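Long-range contact in nucleoporin NUP82 (Saccharomyces cerevisiae, PDB 3PBP), which is a structural component of the nuclear pore complex, represented here by its own N-terminal domain, which contains the region that interacts with NUP116: residues S125-V130 against I142-E147. The protein carries 1 engineered substitution. Sequence-based numbering, arbitrary orientation.
Sequences SSIKKV and IVVLKE
Leu145 has two residues opposite it, Lys128 and Lys129, where regular antiparallel pairing would place one: a classic beta bulge between 127-130 and 142-146. Leu145 O accepts from both amides. Lys128 N, 2.9 Å away, lies in the carbonyl plane, while Lys129 N is tilted 18° from it. Leu145 N returns a bond to Lys129 O at 2.8 Å; before the bulge Glu147 N reaches Ser126 O at 2.9 Å.

Lys146 runs as an extended chain alongside Ser125 and Ser126, the loop leading into strand 127-132. Its CB lies 3.4 Å from Ser126 O and also touches Ser125 OG; CG passes both Ser126 O and Ser125 O, and CD and CE continue alongside Ser125 O. Chi1 of -71°, with CG anti to the carbonyl carbon, starts this course, which ends with NZ hydrogen-bonded to Tyr114 OH. Lysine suits the place because a long aliphatic stem carries a donor that far. A leucine in its place would probably leave Tyr114 OH without this donor and the Ser125 carbonyl less covered.

Lysine suits position 128 similarly: CB packs 3.4 Å from Glu147 OE2, the side chains crossing at about a right angle, and NZ goes on to Ile182 O. Compact branched side chains suit the face of Val130 and Val144, whose CG2 atoms meet at 4.1 Å; Val144 CG1 touches Ile127 CG2.

The hairpin forms the first two strands of a four-stranded beta-propeller blade. Ile88 of strand 87-92, in the preceding blade, packs on Ile127, Val130, Ile142 and Val144, while strand 151-155 pairs along the far edge of 141-146.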
ATOM      1  N   SER A 125       3.010 -17.037  -7.381  1.00 73.56           N
ATOM      2  CA  SER A 125       3.432 -16.252  -6.229  1.00 71.59           C
ATOM      3  C   SER A 125       2.494 -16.487  -5.053  1.00 69.94           C
ATOM      4  O   SER A 125       1.267 -16.476  -5.205  1.00 70.99           O
ATOM      5  CB  SER A 125       3.451 -14.761  -6.585  1.00 71.79           C
ATOM      6  OG  SER A 125       4.059 -13.999  -5.555  1.00 70.83           O
ATOM      7  N   SER A 126       3.074 -16.692  -3.878  1.00 67.18           N
ATOM      8  CA  SER A 126       2.282 -16.945  -2.691  1.00 65.53           C
ATOM      9  C   SER A 126       1.770 -15.687  -2.000  1.00 64.92           C
ATOM     10  O   SER A 126       2.296 -14.586  -2.184  1.00 65.95           O
ATOM     11  CB  SER A 126       3.076 -17.803  -1.710  1.00 65.52           C
ATOM     12  OG  SER A 126       4.371 -17.284  -1.531  1.00 66.29           O
ATOM     13  N   ILE A 127       0.725 -15.876  -1.200  1.00 62.89           N
ATOM     14  CA  ILE A 127       0.082 -14.796  -0.467  1.00 59.78           C
ATOM     15  C   ILE A 127       0.910 -14.327   0.728  1.00 58.33           C
ATOM     16  O   ILE A 127       1.379 -15.132   1.535  1.00 55.16           O
ATOM     17  CB  ILE A 127      -1.313 -15.245   0.022  1.00 59.28           C
ATOM     18  CG1 ILE A 127      -2.175 -15.619  -1.188  1.00 58.21           C
ATOM     19  CG2 ILE A 127      -1.970 -14.143   0.844  1.00 58.39           C
ATOM     20  CD1 ILE A 127      -3.449 -16.304  -0.817  1.00 57.64           C
ATOM     21  N   LYS A 128       1.072 -13.010   0.830  1.00 57.28           N
ATOM     22  CA  LYS A 128       1.823 -12.417   1.919  1.00 56.23           C
ATOM     23  C   LYS A 128       0.874 -11.762   2.935  1.00 55.67           C
ATOM     24  O   LYS A 128       1.036 -11.925   4.154  1.00 55.69           O
ATOM     25  CB  LYS A 128       2.807 -11.386   1.361  1.00 56.27           C
ATOM     26  CG  LYS A 128       3.777 -10.843   2.393  1.00 57.13           C
ATOM     27  CD  LYS A 128       4.795  -9.903   1.768  1.00 57.71           C
ATOM     28  CE  LYS A 128       5.779  -9.405   2.827  1.00 58.72           C
ATOM     29  NZ  LYS A 128       6.903  -8.618   2.248  1.00 59.52           N
ATOM     30  N   LYS A 129      -0.123 -11.035   2.432  1.00 53.74           N
ATOM     31  CA  LYS A 129      -1.073 -10.370   3.311  1.00 52.00           C
ATOM     32  C   LYS A 129      -2.431 -10.157   2.651  1.00 50.85           C
ATOM     33  O   LYS A 129      -2.520 -10.000   1.430  1.00 50.03           O
ATOM     34  CB  LYS A 129      -0.514  -9.022   3.772  1.00 51.49           C
ATOM     35  CG  LYS A 129      -1.308  -8.432   4.906  1.00 51.32           C
ATOM     36  CD  LYS A 129      -0.759  -7.111   5.391  1.00 53.67           C
ATOM     37  CE  LYS A 129      -1.522  -6.678   6.648  1.00 55.94           C
ATOM     38  NZ  LYS A 129      -1.029  -5.422   7.283  1.00 57.95           N
ATOM     39  N   VAL A 130      -3.480 -10.156   3.478  1.00 49.66           N
ATOM     40  CA  VAL A 130      -4.857  -9.948   3.025  1.00 46.85           C
ATOM     41  C   VAL A 130      -5.576  -8.932   3.899  1.00 44.66           C
ATOM     42  O   VAL A 130      -5.438  -8.934   5.110  1.00 42.38           O
ATOM     43  CB  VAL A 130      -5.665 -11.254   3.063  1.00 46.66           C
ATOM     44  CG1 VAL A 130      -7.116 -10.983   2.649  1.00 47.29           C
ATOM     45  CG2 VAL A 130      -5.029 -12.274   2.144  1.00 46.18           C
ATOM     46  N   ILE A 142     -11.859  -8.120  -1.003  1.00 50.82           N
ATOM     47  CA  ILE A 142     -10.640  -8.413  -0.259  1.00 50.08           C
ATOM     48  C   ILE A 142      -9.420  -8.036  -1.091  1.00 50.26           C
ATOM     49  O   ILE A 142      -9.357  -8.275  -2.302  1.00 49.78           O
ATOM     50  CB  ILE A 142     -10.519  -9.906   0.179  1.00 50.14           C
ATOM     51  CG1 ILE A 142     -10.465 -10.827  -1.041  1.00 48.27           C
ATOM     52  CG2 ILE A 142     -11.661 -10.266   1.115  1.00 45.52           C
ATOM     53  CD1 ILE A 142     -10.121 -12.257  -0.680  1.00 48.11           C
ATOM     54  N   VAL A 143      -8.454  -7.422  -0.425  1.00 49.23           N
ATOM     55  CA  VAL A 143      -7.245  -6.976  -1.085  1.00 48.48           C
ATOM     56  C   VAL A 143      -6.141  -7.964  -0.758  1.00 48.83           C
ATOM     57  O   VAL A 143      -5.876  -8.243   0.413  1.00 50.42           O
ATOM     58  CB  VAL A 143      -6.879  -5.569  -0.595  1.00 46.82           C
ATOM     59  CG1 VAL A 143      -5.682  -5.023  -1.356  1.00 46.20           C
ATOM     60  CG2 VAL A 143      -8.076  -4.672  -0.751  1.00 46.26           C
ATOM     61  N   VAL A 144      -5.498  -8.500  -1.789  1.00 48.19           N
ATOM     62  CA  VAL A 144      -4.453  -9.490  -1.577  1.00 47.28           C
ATOM     63  C   VAL A 144      -3.084  -9.072  -2.099  1.00 47.75           C
ATOM     64  O   VAL A 144      -2.928  -8.769  -3.283  1.00 49.37           O
ATOM     65  CB  VAL A 144      -4.865 -10.851  -2.229  1.00 46.12           C
ATOM     66  CG1 VAL A 144      -3.790 -11.901  -1.990  1.00 45.06           C
ATOM     67  CG2 VAL A 144      -6.204 -11.318  -1.656  1.00 43.65           C
ATOM     68  N   LEU A 145      -2.099  -9.053  -1.206  1.00 47.75           N
ATOM     69  CA  LEU A 145      -0.726  -8.719  -1.576  1.00 49.55           C
ATOM     70  C   LEU A 145       0.077 -10.026  -1.656  1.00 51.11           C
ATOM     71  O   LEU A 145       0.073 -10.822  -0.706  1.00 51.05           O
ATOM     72  CB  LEU A 145      -0.087  -7.802  -0.528  1.00 47.64           C
ATOM     73  CG  LEU A 145       1.424  -7.627  -0.687  1.00 46.33           C
ATOM     74  CD1 LEU A 145       1.688  -6.715  -1.876  1.00 46.07           C
ATOM     75  CD2 LEU A 145       2.031  -7.050   0.577  1.00 47.53           C
ATOM     76  N   LYS A 146       0.758 -10.250  -2.778  1.00 52.94           N
ATOM     77  CA  LYS A 146       1.564 -11.472  -2.942  1.00 55.62           C
ATOM     78  C   LYS A 146       3.079 -11.187  -2.898  1.00 56.44           C
ATOM     79  O   LYS A 146       3.490 -10.026  -2.937  1.00 56.31           O
ATOM     80  CB  LYS A 146       1.194 -12.160  -4.266  1.00 55.06           C
ATOM     81  CG  LYS A 146      -0.191 -12.795  -4.262  1.00 54.95           C
ATOM     82  CD  LYS A 146      -0.618 -13.233  -5.658  1.00 53.26           C
ATOM     83  CE  LYS A 146      -1.950 -13.968  -5.615  1.00 53.08           C
ATOM     84  NZ  LYS A 146      -2.552 -14.072  -6.962  1.00 52.94           N
ATOM     85  N   GLU A 147       3.903 -12.235  -2.798  1.00 58.04           N
ATOM     86  CA  GLU A 147       5.361 -12.066  -2.787  1.00 59.56           C
ATOM     87  C   GLU A 147       5.732 -11.270  -4.030  1.00 60.29           C
ATOM     88  O   GLU A 147       6.763 -10.601  -4.093  1.00 58.78           O
ATOM     89  CB  GLU A 147       6.055 -13.416  -2.827  1.00 61.70           C
ATOM     90  CG  GLU A 147       5.854 -14.227  -1.576  1.00 67.04           C
ATOM     91  CD  GLU A 147       6.200 -13.439  -0.331  1.00 70.41           C
ATOM     92  OE1 GLU A 147       7.249 -12.751  -0.342  1.00 72.18           O
ATOM     93  OE2 GLU A 147       5.430 -13.508   0.657  1.00 73.00           O
TER